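PDB 3FIU: NH(3)-dependent NAD(+) synthetase from Francisella tularensis subsp. holarctica LVS, which belongs to the NAD synthase family of the HUP clan and, in this crystal, holds adenosine monophosphate, pyrophosphate, magnesium and sodium ions in a site beside its parallel sheet. Local coordinates for residues Ile34-Ser37 / Asp41-Val44; Met71-Glu76 / Leu188-Ser193; Leu169-Val174 / Val208-Ile213; Glu147-Tyr152 / Asp214-Gly219; Ile88-Ala93 / Asn118-Leu123. All blocks are in the same frame, centred on the assembly; numbering follows the deposited sequence. Where two conformers were deposited one is given.

Interaction 1: Ile34-Ser37 / Asp41-Val44; sequences IGLS and DSAV. With MG (magnesium ion), chain E; AMP (adenosine monophosphate), chain G; POP (pyrophosphate 2-), chain H.
Ser42 and Ser37 illustrate how a PP-loop, here with the sequence SGGIDS, grips an anion from its two ends. Ser42 OG donates to pyrophosphate O1 at 2.7 Å, and Ser42 N reaches the same oxygen at 2.8 Å along a nearly straight line (168°). Ser37 OG donates to pyrophosphate O3, a second oxygen on the same phosphorus, at 2.5 Å. Gly35 O, on strand 31-35, accepts from O2' of adenosine monophosphate at 2.6 Å. The two ends of the loop are tied by a weak bond from Ser37 N to Ser42 OG (3.3 Å). One residue before Ser42, Asp41 binds magnesium through OD2 at 2.1 Å, while OD1 is held by Lys171 and Asn144. Behind this shell, Leu36 CD2 packs on Ser42 O at 3.3 Å. The amide of Ser42 in the first turn of helix 40-51, two hydroxyls and the metal thus converge on the pyrophosphate, an arrangement that probably offsets much of its negative charge.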
# COMPACT_ATOMS: atom_id res chain seq x y z
N ILE A 34 -9.73 -0.50 12.66
CA ILE A 34 -8.81 0.60 12.88
C ILE A 34 -7.67 0.14 13.78
O ILE A 34 -7.91 -0.64 14.69
CB ILE A 34 -9.54 1.82 13.47
CG1 ILE A 34 -8.58 3.02 13.54
CG2 ILE A 34 -10.07 1.51 14.88
CD1 ILE A 34 -9.28 4.33 13.62
N GLY A 35 -6.44 0.56 13.46
CA GLY A 35 -5.31 0.30 14.36
C GLY A 35 -5.24 1.39 15.44
O GLY A 35 -5.21 2.59 15.13
N LEU A 36 -5.23 0.97 16.71
CA LEU A 36 -5.17 1.91 17.83
C LEU A 36 -3.80 1.94 18.47
O LEU A 36 -3.37 0.96 19.09
CB LEU A 36 -6.21 1.58 18.91
CG LEU A 36 -7.65 2.03 18.85
CD1 LEU A 36 -8.25 1.73 20.22
CD2 LEU A 36 -7.79 3.52 18.57
N SER A 37 -3.12 3.07 18.33
CA SER A 37 -1.75 3.23 18.81
C SER A 37 -1.69 3.77 20.24
O SER A 37 -0.66 3.72 20.87
CB SER A 37 -1.04 4.23 17.91
OG SER A 37 -1.71 5.48 18.00
N ASP A 41 -4.97 10.63 17.09
CA ASP A 41 -5.58 10.52 15.74
C ASP A 41 -6.40 9.25 15.66
O ASP A 41 -7.56 9.26 15.24
CB ASP A 41 -4.53 10.49 14.61
CG ASP A 41 -3.68 11.75 14.52
OD1 ASP A 41 -4.17 12.85 14.86
OD2 ASP A 41 -2.50 11.60 14.08
N SER A 42 -5.80 8.13 16.08
CA SER A 42 -6.53 6.85 16.00
C SER A 42 -7.63 6.79 17.06
O SER A 42 -8.69 6.21 16.81
CB SER A 42 -5.60 5.64 16.10
OG SER A 42 -4.77 5.73 17.26
N ALA A 43 -7.40 7.44 18.21
CA ALA A 43 -8.45 7.50 19.24
C ALA A 43 -9.72 8.20 18.69
O ALA A 43 -10.87 7.71 18.84
CB ALA A 43 -7.92 8.18 20.50
N VAL A 44 -9.52 9.37 18.09
CA VAL A 44 -10.64 10.15 17.53
C VAL A 44 -11.33 9.37 16.40
O VAL A 44 -12.56 9.25 16.38
CB VAL A 44 -10.15 11.57 17.06
CG1 VAL A 44 -11.23 12.31 16.23
CG2 VAL A 44 -9.71 12.44 18.29
MG MG E . -1.01 10.13 13.81
P AMP G . 1.50 7.80 13.95
O1P AMP G . 0.79 8.96 13.28
O2P AMP G . 2.72 7.32 13.14
O3P AMP G . 1.77 7.87 15.41
O5' AMP G . 0.53 6.51 13.75
C5' AMP G . -0.15 6.32 12.49
C4' AMP G . -1.21 5.26 12.68
O4' AMP G . -0.64 3.94 12.71
C3' AMP G . -1.95 5.35 14.01
O3' AMP G . -2.95 6.36 13.91
C2' AMP G . -2.53 3.95 14.14
O2' AMP G . -3.77 3.82 13.41
C1' AMP G . -1.45 3.08 13.51
N9 AMP G . -0.57 2.55 14.59
C8 AMP G . 0.64 3.04 14.98
N7 AMP G . 1.14 2.31 16.02
C5 AMP G . 0.22 1.37 16.31
C6 AMP G . 0.13 0.26 17.28
N6 AMP G . 1.11 0.06 18.19
N1 AMP G . -0.98 -0.50 17.21
C2 AMP G . -1.99 -0.30 16.33
N3 AMP G . -1.98 0.68 15.39
C4 AMP G . -0.90 1.52 15.36
P1 POP H . -1.84 8.39 16.46
O1 POP H . -3.18 7.89 16.92
O2 POP H . -1.80 8.57 14.97
O3 POP H . -0.67 7.52 16.88
O POP H . -1.64 9.88 17.08
P2 POP H . -0.30 10.75 16.86
O4 POP H . -0.13 11.04 15.38
O5 POP H . -0.64 12.00 17.60
O6 POP H . 0.93 10.10 17.45
O HOH W 1 -2.14 9.38 12.02

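Interaction 2: Met71-Glu76 / Leu188-Ser193; sequences MQDALE and LDKAPS. With MG (magnesium ion), chain F; POP (pyrophosphate 2-), chain H.
Lys190 reaches Asp73 by a chain that leaves the backbone with CG wedged between N and the carbonyl carbon (chi1 72°) and bends at chi3 (64°), while Asp73 approaches from the opposite direction with CG beside its own backbone N. The contact joins helix 68-81, the connection in the beta-alpha-beta unit between strands 56-60 and 84-87, to the loop that follows helix 185-189. It is a single salt bridge: Lys190 NZ lies 2.7 Å from Asp73 OD1 and uses the anti lone pair of that oxygen, the one turned away from OD2. The methylene next to the ammonium group comes close as well, with Lys190 CE 3.1 Å from Asp73 OD1. Both ends have further partners. Lys190 NZ also pairs with Asp70 and donates to the carbonyl of Gly38 in the PP-loop, and the Asp73 carboxylate accepts from Asn186 and Gln69, which should fix its rotation. The bridge thus ties helix 68-81 to the start of a loop whose later residues, Pro192 and Ser193, line the pyrophosphate pocket. Three residues on from Lys190, Ser193 N donates to pyrophosphate O6 at 2.9 Å. The second magnesium ion is held between protein and ligand, bound by Ser193 O at 2.2 Å and by pyrophosphate O6 at 2.1 Å.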
# COMPACT_ATOMS: atom_id res chain seq x y z
N MET A 71 -0.12 1.01 24.66
CA MET A 71 -1.03 -0.11 24.58
C MET A 71 -2.12 0.03 25.64
O MET A 71 -3.29 -0.22 25.36
CB MET A 71 -0.31 -1.44 24.77
CG MET A 71 -1.22 -2.66 24.60
SD MET A 71 -0.42 -4.18 25.18
CE MET A 71 -0.74 -3.97 26.91
N GLN A 72 -1.73 0.41 26.87
CA GLN A 72 -2.70 0.54 27.98
C GLN A 72 -3.76 1.61 27.71
O GLN A 72 -4.94 1.40 27.99
CB GLN A 72 -2.00 0.74 29.34
CG GLN A 72 -1.06 -0.41 29.68
CD GLN A 72 -0.31 -0.26 30.99
OE1 GLN A 72 -0.33 -1.18 31.81
NE2 GLN A 72 0.39 0.86 31.17
N ASP A 73 -3.32 2.74 27.15
CA ASP A 73 -4.25 3.82 26.80
C ASP A 73 -5.22 3.41 25.70
O ASP A 73 -6.41 3.74 25.74
CB ASP A 73 -3.48 5.06 26.37
CG ASP A 73 -2.81 5.79 27.53
OD1 ASP A 73 -1.95 6.68 27.24
OD2 ASP A 73 -3.10 5.47 28.70
N ALA A 74 -4.71 2.70 24.70
CA ALA A 74 -5.58 2.16 23.63
C ALA A 74 -6.64 1.20 24.23
O ALA A 74 -7.81 1.24 23.86
CB ALA A 74 -4.75 1.45 22.57
N LEU A 75 -6.18 0.32 25.12
CA LEU A 75 -7.07 -0.62 25.80
C LEU A 75 -8.10 0.12 26.62
O LEU A 75 -9.27 -0.24 26.60
CB LEU A 75 -6.27 -1.56 26.72
CG LEU A 75 -5.74 -2.84 26.10
CD1 LEU A 75 -4.82 -3.60 27.09
CD2 LEU A 75 -6.91 -3.70 25.61
N GLU A 76 -7.66 1.16 27.32
CA GLU A 76 -8.60 1.99 28.07
C GLU A 76 -9.73 2.54 27.17
O GLU A 76 -10.92 2.45 27.52
CB GLU A 76 -7.89 3.12 28.80
CG GLU A 76 -8.90 3.88 29.69
CD GLU A 76 -8.27 4.94 30.55
OE1 GLU A 76 -7.10 4.74 30.98
OE2 GLU A 76 -8.94 5.96 30.79
N LEU A 188 -5.32 12.70 25.34
CA LEU A 188 -5.40 14.15 25.09
C LEU A 188 -4.09 14.86 25.39
O LEU A 188 -3.70 15.77 24.68
CB LEU A 188 -6.54 14.79 25.90
CG LEU A 188 -8.00 14.39 25.56
CD1 LEU A 188 -9.01 15.12 26.45
CD2 LEU A 188 -8.33 14.63 24.07
N ASP A 189 -3.42 14.46 26.47
CA ASP A 189 -2.30 15.23 27.01
C ASP A 189 -0.93 14.80 26.52
O ASP A 189 0.04 15.57 26.67
CB ASP A 189 -2.30 15.18 28.55
CG ASP A 189 -3.49 15.89 29.17
OD1 ASP A 189 -4.27 16.54 28.43
OD2 ASP A 189 -3.68 15.77 30.40
N LYS A 190 -0.82 13.59 25.98
CA LYS A 190 0.49 13.03 25.63
C LYS A 190 1.04 13.69 24.37
O LYS A 190 0.30 14.25 23.58
CB LYS A 190 0.47 11.50 25.49
CG LYS A 190 -0.24 10.94 24.28
CD LYS A 190 0.03 9.38 24.08
CE LYS A 190 -0.52 8.53 25.22
NZ LYS A 190 -0.76 7.09 24.85
N ALA A 191 2.36 13.63 24.22
CA ALA A 191 3.02 14.09 23.00
C ALA A 191 2.69 13.18 21.81
O ALA A 191 2.89 11.95 21.91
CB ALA A 191 4.56 14.11 23.22
N PRO A 192 2.19 13.76 20.68
CA PRO A 192 2.10 13.02 19.41
C PRO A 192 3.42 12.34 19.06
O PRO A 192 4.49 12.95 19.17
CB PRO A 192 1.76 14.12 18.40
CG PRO A 192 0.94 15.10 19.20
CD PRO A 192 1.68 15.13 20.54
N SER A 193 3.37 11.06 18.68
CA SER A 193 4.59 10.27 18.57
C SER A 193 4.36 9.07 17.67
O SER A 193 3.28 8.46 17.73
CB SER A 193 5.03 9.77 19.95
OG SER A 193 6.11 8.87 19.84
MG MG F . 1.20 8.01 17.28
P1 POP H . -1.84 8.39 16.46
O1 POP H . -3.18 7.89 16.92
O2 POP H . -1.80 8.57 14.97
O3 POP H . -0.67 7.52 16.88
O POP H . -1.64 9.88 17.08
P2 POP H . -0.30 10.75 16.86
O4 POP H . -0.13 11.04 15.38
O5 POP H . -0.64 12.00 17.60
O6 POP H . 0.93 10.10 17.45
O HOH W 2 1.79 5.97 17.23
O HOH W 3 1.10 7.80 19.29

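Interaction 3: Leu169-Val174 / Val208-Ile213; sequences LKKSQV and VTYQEI. With POP (pyrophosphate 2-), chain H.
Lys171 and Tyr210 each stand in the first turn of a helix, and their CA atoms come within 6.4 Å where the starts of helices 171-180 and 210-218 meet. The second of these starts is closed by a capping box: Glu212 N donates to Thr209 OG1 at 3.1 Å, and Thr209 N returns a bond to Glu212 OE1 at 3.0 Å. Across the contact the aliphatic part of the lysine lies over one face of the tyrosine ring. Its CG is 4.0 Å from the ring centroid in a CH-pi contact, displaced toward the rim, and its CB comes within 3.7 Å of Tyr210 CD2. With CG of Lys171 anti to the backbone N (chi1 -169°) and a bend at chi2, the chain then runs past the ring and carries the ammonium group into the pyrophosphate pocket. The charge is too far from the ring for more than a weak cation-pi attraction. What holds it is polar: Lys171 NZ forms a salt bridge with Asp41 of the PP-loop, while Tyr210 OH is hydrogen-bonded to Asp202. One water links the two side chains, accepting from Lys171 NZ and donating to Tyr210 OH. At its far end, Lys171 NZ donates to pyrophosphate O5 at 2.7 Å.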
# COMPACT_ATOMS: atom_id res chain seq x y z
N LEU A 169 -8.42 17.80 8.63
CA LEU A 169 -8.31 18.44 9.96
C LEU A 169 -6.90 18.82 10.41
O LEU A 169 -5.95 18.03 10.29
CB LEU A 169 -8.93 17.52 11.03
CG LEU A 169 -10.40 17.12 10.93
CD1 LEU A 169 -10.77 16.11 12.02
CD2 LEU A 169 -11.32 18.33 11.01
N LYS A 170 -6.78 20.03 10.96
CA LYS A 170 -5.56 20.48 11.62
C LYS A 170 -5.43 19.69 12.92
O LYS A 170 -6.43 19.21 13.46
CB LYS A 170 -5.66 21.96 11.99
CG LYS A 170 -5.53 22.92 10.80
CD LYS A 170 -5.75 24.37 11.28
CE LYS A 170 -7.23 24.68 11.45
NZ LYS A 170 -7.46 25.92 12.28
N LYS A 171 -4.21 19.60 13.44
CA LYS A 171 -3.99 18.80 14.65
C LYS A 171 -4.81 19.35 15.84
O LYS A 171 -5.41 18.59 16.60
CB LYS A 171 -2.49 18.76 14.98
CG LYS A 171 -2.11 17.74 16.06
CD LYS A 171 -2.25 16.31 15.50
CE LYS A 171 -1.81 15.27 16.55
NZ LYS A 171 -1.79 13.86 15.94
N SER A 172 -4.88 20.68 15.96
CA SER A 172 -5.68 21.29 17.01
C SER A 172 -7.16 20.92 16.90
O SER A 172 -7.85 20.77 17.92
CB SER A 172 -5.51 22.82 17.00
OG SER A 172 -6.10 23.36 15.84
N GLN A 173 -7.65 20.75 15.67
CA GLN A 173 -9.03 20.34 15.47
C GLN A 173 -9.24 18.87 15.82
O GLN A 173 -10.30 18.50 16.33
CB GLN A 173 -9.50 20.61 14.05
CG GLN A 173 -9.66 22.11 13.77
CD GLN A 173 -9.82 22.42 12.30
OE1 GLN A 173 -9.31 21.71 11.42
NE2 GLN A 173 -10.51 23.53 12.02
N VAL A 174 -8.23 18.04 15.55
CA VAL A 174 -8.27 16.65 16.02
C VAL A 174 -8.38 16.61 17.57
O VAL A 174 -9.22 15.88 18.12
CB VAL A 174 -7.06 15.84 15.51
CG1 VAL A 174 -7.05 14.40 16.12
CG2 VAL A 174 -7.07 15.79 13.95
N VAL A 208 9.52 21.18 13.96
CA VAL A 208 8.48 22.19 13.77
C VAL A 208 7.27 21.73 14.55
O VAL A 208 7.02 20.53 14.63
CB VAL A 208 8.19 22.46 12.26
CG1 VAL A 208 7.61 21.23 11.54
CG2 VAL A 208 7.27 23.63 12.07
N THR A 209 6.57 22.67 15.18
CA THR A 209 5.46 22.31 16.06
C THR A 209 4.18 22.13 15.26
O THR A 209 4.05 22.64 14.13
CB THR A 209 5.21 23.39 17.14
OG1 THR A 209 4.74 24.59 16.51
CG2 THR A 209 6.46 23.68 17.95
N TYR A 210 3.24 21.39 15.82
CA TYR A 210 1.94 21.28 15.17
C TYR A 210 1.25 22.62 15.05
O TYR A 210 0.52 22.85 14.09
CB TYR A 210 1.02 20.24 15.83
CG TYR A 210 1.37 18.82 15.41
CD1 TYR A 210 2.06 17.94 16.29
CD2 TYR A 210 1.07 18.36 14.11
CE1 TYR A 210 2.41 16.63 15.87
CE2 TYR A 210 1.40 17.07 13.71
CZ TYR A 210 2.06 16.21 14.59
OH TYR A 210 2.36 14.93 14.15
N GLN A 211 1.47 23.51 16.02
CA GLN A 211 0.81 24.82 15.94
C GLN A 211 1.31 25.59 14.72
O GLN A 211 0.51 26.21 14.00
CB GLN A 211 0.99 25.65 17.22
CG GLN A 211 -0.02 26.83 17.30
CD GLN A 211 -1.47 26.37 17.09
OE1 GLN A 211 -1.97 25.50 17.81
NE2 GLN A 211 -2.15 26.96 16.10
N GLU A 212 2.62 25.51 14.48
CA GLU A 212 3.24 26.09 13.29
C GLU A 212 2.71 25.47 12.01
O GLU A 212 2.33 26.20 11.10
CB GLU A 212 4.77 26.01 13.37
CG GLU A 212 5.35 27.04 14.32
CD GLU A 212 6.79 26.78 14.71
OE1 GLU A 212 7.17 25.61 14.95
OE2 GLU A 212 7.56 27.76 14.80
N ILE A 213 2.66 24.13 11.94
CA ILE A 213 2.11 23.51 10.73
C ILE A 213 0.64 23.93 10.54
O ILE A 213 0.24 24.26 9.42
CB ILE A 213 2.27 21.95 10.70
CG1 ILE A 213 3.74 21.52 10.90
CG2 ILE A 213 1.67 21.36 9.40
CD1 ILE A 213 3.88 20.07 11.36
P1 POP H . -1.84 8.39 16.46
O1 POP H . -3.18 7.89 16.92
O2 POP H . -1.80 8.57 14.97
O3 POP H . -0.67 7.52 16.88
O POP H . -1.64 9.88 17.08
P2 POP H . -0.30 10.75 16.86
O4 POP H . -0.13 11.04 15.38
O5 POP H . -0.64 12.00 17.60
O6 POP H . 0.93 10.10 17.45
O HOH W 4 -0.18 13.98 13.75

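Interaction 4: Glu147-Tyr152 / Asp214-Gly219; sequences EWYMGY and DDFLDG. With MG (magnesium ion), chain E.
Two residues before Tyr149, which packs on Phe216 and Leu217, Glu147 OE2 accepts a hydrogen bond of 2.6 Å from a water that is itself a ligand of magnesium. Glu147 OE1 binds the same ion directly at 2.2 Å, completing with Asp41 the protein share of that site. Tyr149 leaves the same short helix, 145-150, toward helix 210-218. Its CG is anti to the backbone N (chi1 -166°), which swings the ring across to Phe216, the two side chains crossing at about a right angle. The rings meet obliquely, their planes at 58° and centroids 5.4 Å apart. Tyr149 OH sits at the edge of the Phe216 ring, near its plane and 3.4 Å from CE2, and nearer the backbone Leu217 CD2 packs 3.8 Å from Tyr149 CG. Helix 224-235 adds Ile230, which touches both aromatic residues, and His234, stacked on Tyr149. Both helices end in Schellman motifs, at Gly151 and Gly219. Between these two segments cohesion probably rests mainly on dispersion, with perhaps a slight electrostatic gain where the phenol oxygen meets the C-H edge of Phe216.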
# COMPACT_ATOMS: atom_id res chain seq x y z
N GLU A 147 -0.07 15.58 9.07
CA GLU A 147 0.66 14.39 8.60
C GLU A 147 0.61 14.27 7.08
O GLU A 147 1.64 14.02 6.45
CB GLU A 147 0.10 13.13 9.26
CG GLU A 147 0.08 13.25 10.74
CD GLU A 147 -0.71 12.13 11.42
OE1 GLU A 147 -0.17 11.59 12.39
OE2 GLU A 147 -1.82 11.77 10.98
N TRP A 148 -0.57 14.46 6.51
CA TRP A 148 -0.72 14.41 5.06
C TRP A 148 0.23 15.42 4.35
O TRP A 148 1.09 15.04 3.52
CB TRP A 148 -2.19 14.60 4.65
CG TRP A 148 -2.44 14.00 3.28
CD1 TRP A 148 -2.72 14.68 2.12
CD2 TRP A 148 -2.38 12.61 2.93
NE1 TRP A 148 -2.85 13.78 1.08
CE2 TRP A 148 -2.65 12.51 1.55
CE3 TRP A 148 -2.13 11.43 3.67
CZ2 TRP A 148 -2.69 11.28 0.88
CZ3 TRP A 148 -2.16 10.19 2.99
CH2 TRP A 148 -2.43 10.14 1.61
N TYR A 149 0.12 16.69 4.71
CA TYR A 149 0.97 17.72 4.11
C TYR A 149 2.47 17.48 4.31
O TYR A 149 3.28 17.74 3.39
CB TYR A 149 0.59 19.13 4.62
CG TYR A 149 1.22 20.21 3.76
CD1 TYR A 149 0.57 20.69 2.62
CD2 TYR A 149 2.48 20.73 4.07
CE1 TYR A 149 1.17 21.68 1.80
CE2 TYR A 149 3.08 21.73 3.27
CZ TYR A 149 2.43 22.18 2.14
OH TYR A 149 3.03 23.15 1.36
N MET A 150 2.85 17.02 5.49
CA MET A 150 4.26 16.82 5.79
C MET A 150 4.76 15.49 5.21
O MET A 150 5.96 15.18 5.27
CB MET A 150 4.48 16.86 7.30
CG MET A 150 4.06 18.19 7.95
SD MET A 150 5.30 19.45 7.53
CE MET A 150 6.61 19.02 8.68
N GLY A 151 3.85 14.71 4.64
CA GLY A 151 4.13 13.30 4.32
C GLY A 151 4.70 12.52 5.51
O GLY A 151 5.58 11.65 5.32
N TYR A 152 4.22 12.81 6.73
CA TYR A 152 4.70 12.09 7.92
C TYR A 152 3.82 10.84 8.11
O TYR A 152 2.97 10.77 9.04
CB TYR A 152 4.72 12.97 9.20
CG TYR A 152 5.60 12.39 10.32
CD1 TYR A 152 6.01 13.17 11.40
CD2 TYR A 152 6.02 11.05 10.28
CE1 TYR A 152 6.81 12.62 12.43
CE2 TYR A 152 6.81 10.51 11.30
CZ TYR A 152 7.21 11.29 12.37
OH TYR A 152 8.00 10.72 13.36
N ASP A 214 -0.14 23.95 11.62
CA ASP A 214 -1.56 24.27 11.52
C ASP A 214 -1.72 25.73 11.01
O ASP A 214 -2.55 26.01 10.15
CB ASP A 214 -2.26 24.20 12.88
CG ASP A 214 -2.61 22.77 13.32
OD1 ASP A 214 -2.41 21.80 12.55
OD2 ASP A 214 -3.14 22.63 14.46
N ASP A 215 -0.97 26.64 11.62
CA ASP A 215 -1.01 28.06 11.18
C ASP A 215 -0.66 28.16 9.67
O ASP A 215 -1.37 28.82 8.90
CB ASP A 215 -0.03 28.86 12.01
CG ASP A 215 -0.52 29.13 13.43
OD1 ASP A 215 0.27 29.67 14.22
OD2 ASP A 215 -1.68 28.78 13.74
N PHE A 216 0.39 27.47 9.24
CA PHE A 216 0.73 27.46 7.81
C PHE A 216 -0.46 26.99 6.96
O PHE A 216 -0.87 27.67 6.03
CB PHE A 216 2.00 26.64 7.55
CG PHE A 216 2.30 26.45 6.08
CD1 PHE A 216 2.91 27.47 5.35
CD2 PHE A 216 1.98 25.26 5.44
CE1 PHE A 216 3.19 27.31 3.99
CE2 PHE A 216 2.27 25.08 4.09
CZ PHE A 216 2.87 26.11 3.37
N LEU A 217 -1.08 25.87 7.33
CA LEU A 217 -2.19 25.36 6.55
C LEU A 217 -3.33 26.38 6.50
O LEU A 217 -4.08 26.42 5.53
CB LEU A 217 -2.68 24.00 7.10
CG LEU A 217 -1.70 22.81 7.01
CD1 LEU A 217 -2.25 21.58 7.76
CD2 LEU A 217 -1.31 22.46 5.57
N ASP A 218 -3.45 27.19 7.55
CA ASP A 218 -4.53 28.18 7.64
C ASP A 218 -4.17 29.49 6.87
O ASP A 218 -5.01 30.40 6.76
CB ASP A 218 -4.76 28.54 9.11
CG ASP A 218 -5.87 27.73 9.76
OD1 ASP A 218 -6.66 27.06 9.04
OD2 ASP A 218 -5.94 27.77 11.00
N GLY A 219 -2.94 29.60 6.38
CA GLY A 219 -2.51 30.87 5.77
C GLY A 219 -2.24 31.94 6.82
O GLY A 219 -2.62 33.11 6.66
MG MG E . -1.01 10.13 13.81
O HOH W 1 -2.14 9.38 12.02

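Interaction 5: Ile88-Ala93 / Asn118-Leu123; sequences ISIQPA and NAQARL
Ile90 lays its CD1 methyl against the stem of Gln120, 3.7 Å from CB and 3.9 Å from CG of that glutamine, the two side chains crossing at about a right angle. The isoleucine can do so because CG1 takes the position between backbone N and carbonyl carbon (chi1 70°), which sends the longer branch toward helix 113-135. One turn further along that helix, Leu123 fills the angle between Ile90 and the start of helix 91-100: its CD1 lies 4.1 Å from Ile90 O, and its CD2 is 4.3 Å from Ala93 CB. Ser89 shapes the turn into helix 91-100, its OG accepting from Gln91 N at 3.1 Å. Tyr94 and Tyr127 extend the packing within the chain, and Met126 of the second subunit also packs on Leu123. Apolar carbon, including the methylenes of Gln120, makes most of the join, with one methyl against a backbone carbonyl, so its cohesion probably comes from dispersion and burial close to the dimer interface.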
# COMPACT_ATOMS: atom_id res chain seq x y z
N ILE A 88 -2.20 -7.85 19.36
CA ILE A 88 -1.29 -8.82 18.71
C ILE A 88 0.11 -8.23 18.56
O ILE A 88 0.28 -7.20 17.91
CB ILE A 88 -1.82 -9.28 17.33
CG1 ILE A 88 -3.19 -9.96 17.48
CG2 ILE A 88 -0.81 -10.21 16.62
CD1 ILE A 88 -3.97 -10.04 16.19
N SER A 89 1.11 -8.89 19.16
CA SER A 89 2.48 -8.43 18.95
C SER A 89 2.89 -8.69 17.50
O SER A 89 2.71 -9.80 16.99
CB SER A 89 3.47 -9.15 19.85
OG SER A 89 4.79 -8.67 19.61
N ILE A 90 3.46 -7.66 16.87
CA ILE A 90 3.95 -7.80 15.51
C ILE A 90 5.40 -8.22 15.52
O ILE A 90 6.02 -8.38 14.46
CB ILE A 90 3.73 -6.49 14.65
CG1 ILE A 90 4.66 -5.35 15.13
CG2 ILE A 90 2.27 -6.08 14.72
CD1 ILE A 90 4.76 -4.18 14.17
N GLN A 91 5.95 -8.42 16.72
CA GLN A 91 7.38 -8.69 16.82
C GLN A 91 7.84 -9.98 16.11
O GLN A 91 8.86 -9.96 15.41
CB GLN A 91 7.89 -8.60 18.29
CG GLN A 91 9.44 -8.46 18.44
CD GLN A 91 9.96 -7.14 17.89
OE1 GLN A 91 9.25 -6.13 17.91
NE2 GLN A 91 11.18 -7.15 17.35
N PRO A 92 7.13 -11.12 16.31
CA PRO A 92 7.53 -12.36 15.58
C PRO A 92 7.58 -12.19 14.06
O PRO A 92 8.56 -12.60 13.40
CB PRO A 92 6.42 -13.37 15.95
CG PRO A 92 5.95 -12.89 17.28
CD PRO A 92 6.03 -11.38 17.25
N ALA A 93 6.52 -11.62 13.50
CA ALA A 93 6.46 -11.37 12.07
C ALA A 93 7.55 -10.38 11.64
O ALA A 93 8.24 -10.58 10.61
CB ALA A 93 5.09 -10.87 11.69
N ASN A 118 9.17 1.85 8.86
CA ASN A 118 8.32 1.67 7.68
C ASN A 118 7.83 0.22 7.52
O ASN A 118 6.68 -0.01 7.14
CB ASN A 118 9.04 2.11 6.42
CG ASN A 118 9.13 3.62 6.28
OD1 ASN A 118 8.39 4.37 6.92
ND2 ASN A 118 10.03 4.07 5.42
N ALA A 119 8.71 -0.74 7.78
CA ALA A 119 8.33 -2.16 7.73
C ALA A 119 7.25 -2.47 8.75
O ALA A 119 6.28 -3.18 8.46
CB ALA A 119 9.52 -3.04 8.00
N GLN A 120 7.40 -1.93 9.96
CA GLN A 120 6.38 -2.18 11.00
C GLN A 120 5.05 -1.56 10.62
O GLN A 120 4.00 -2.15 10.86
CB GLN A 120 6.84 -1.73 12.38
CG GLN A 120 8.06 -2.50 12.84
CD GLN A 120 8.59 -2.12 14.22
OE1 GLN A 120 9.42 -2.83 14.80
NE2 GLN A 120 8.12 -1.02 14.75
N ALA A 121 5.08 -0.38 10.00
CA ALA A 121 3.81 0.25 9.59
C ALA A 121 3.08 -0.57 8.52
O ALA A 121 1.89 -0.65 8.51
CB ALA A 121 4.06 1.67 9.07
N ARG A 122 3.84 -1.17 7.62
CA ARG A 122 3.28 -1.98 6.56
C ARG A 122 2.79 -3.33 7.12
O ARG A 122 1.81 -3.85 6.66
CB ARG A 122 4.35 -2.21 5.50
CG ARG A 122 4.68 -0.87 4.77
CD ARG A 122 5.81 -1.05 3.76
NE ARG A 122 6.02 0.27 3.13
CZ ARG A 122 7.19 0.89 3.00
NH1 ARG A 122 8.31 0.27 3.34
NH2 ARG A 122 7.22 2.12 2.45
N LEU A 123 3.48 -3.87 8.11
CA LEU A 123 2.91 -5.03 8.81
C LEU A 123 1.55 -4.71 9.43
O LEU A 123 0.60 -5.51 9.32
CB LEU A 123 3.84 -5.53 9.91
CG LEU A 123 4.97 -6.45 9.48
CD1 LEU A 123 5.82 -6.75 10.69
CD2 LEU A 123 4.41 -7.74 8.85

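Overall arrangement
The five contacts spread around a parallel sheet with strand order 3-2-1-4. Interaction 1 comes first along the chain and lies only about 6 Å from the chain's centre; interaction 2 opens next and closes only at 188-193, so that its span encloses interaction 5 and crosses 3 and 4. Interactions 1, 2 and 3 all reach the pyrophosphate, although their centres are 9 to 18 Å apart, whereas 1 and 4 share a magnesium ion and one of its waters. Interactions 3 and 4, about 7 Å apart between centres, both use helix 210-218. Interaction 5 lies across the chain's centre from them, about 28 Å from each between centres. Distant parts of the sequence thus converge on one site, with interaction 5, beside the second subunit, farther off.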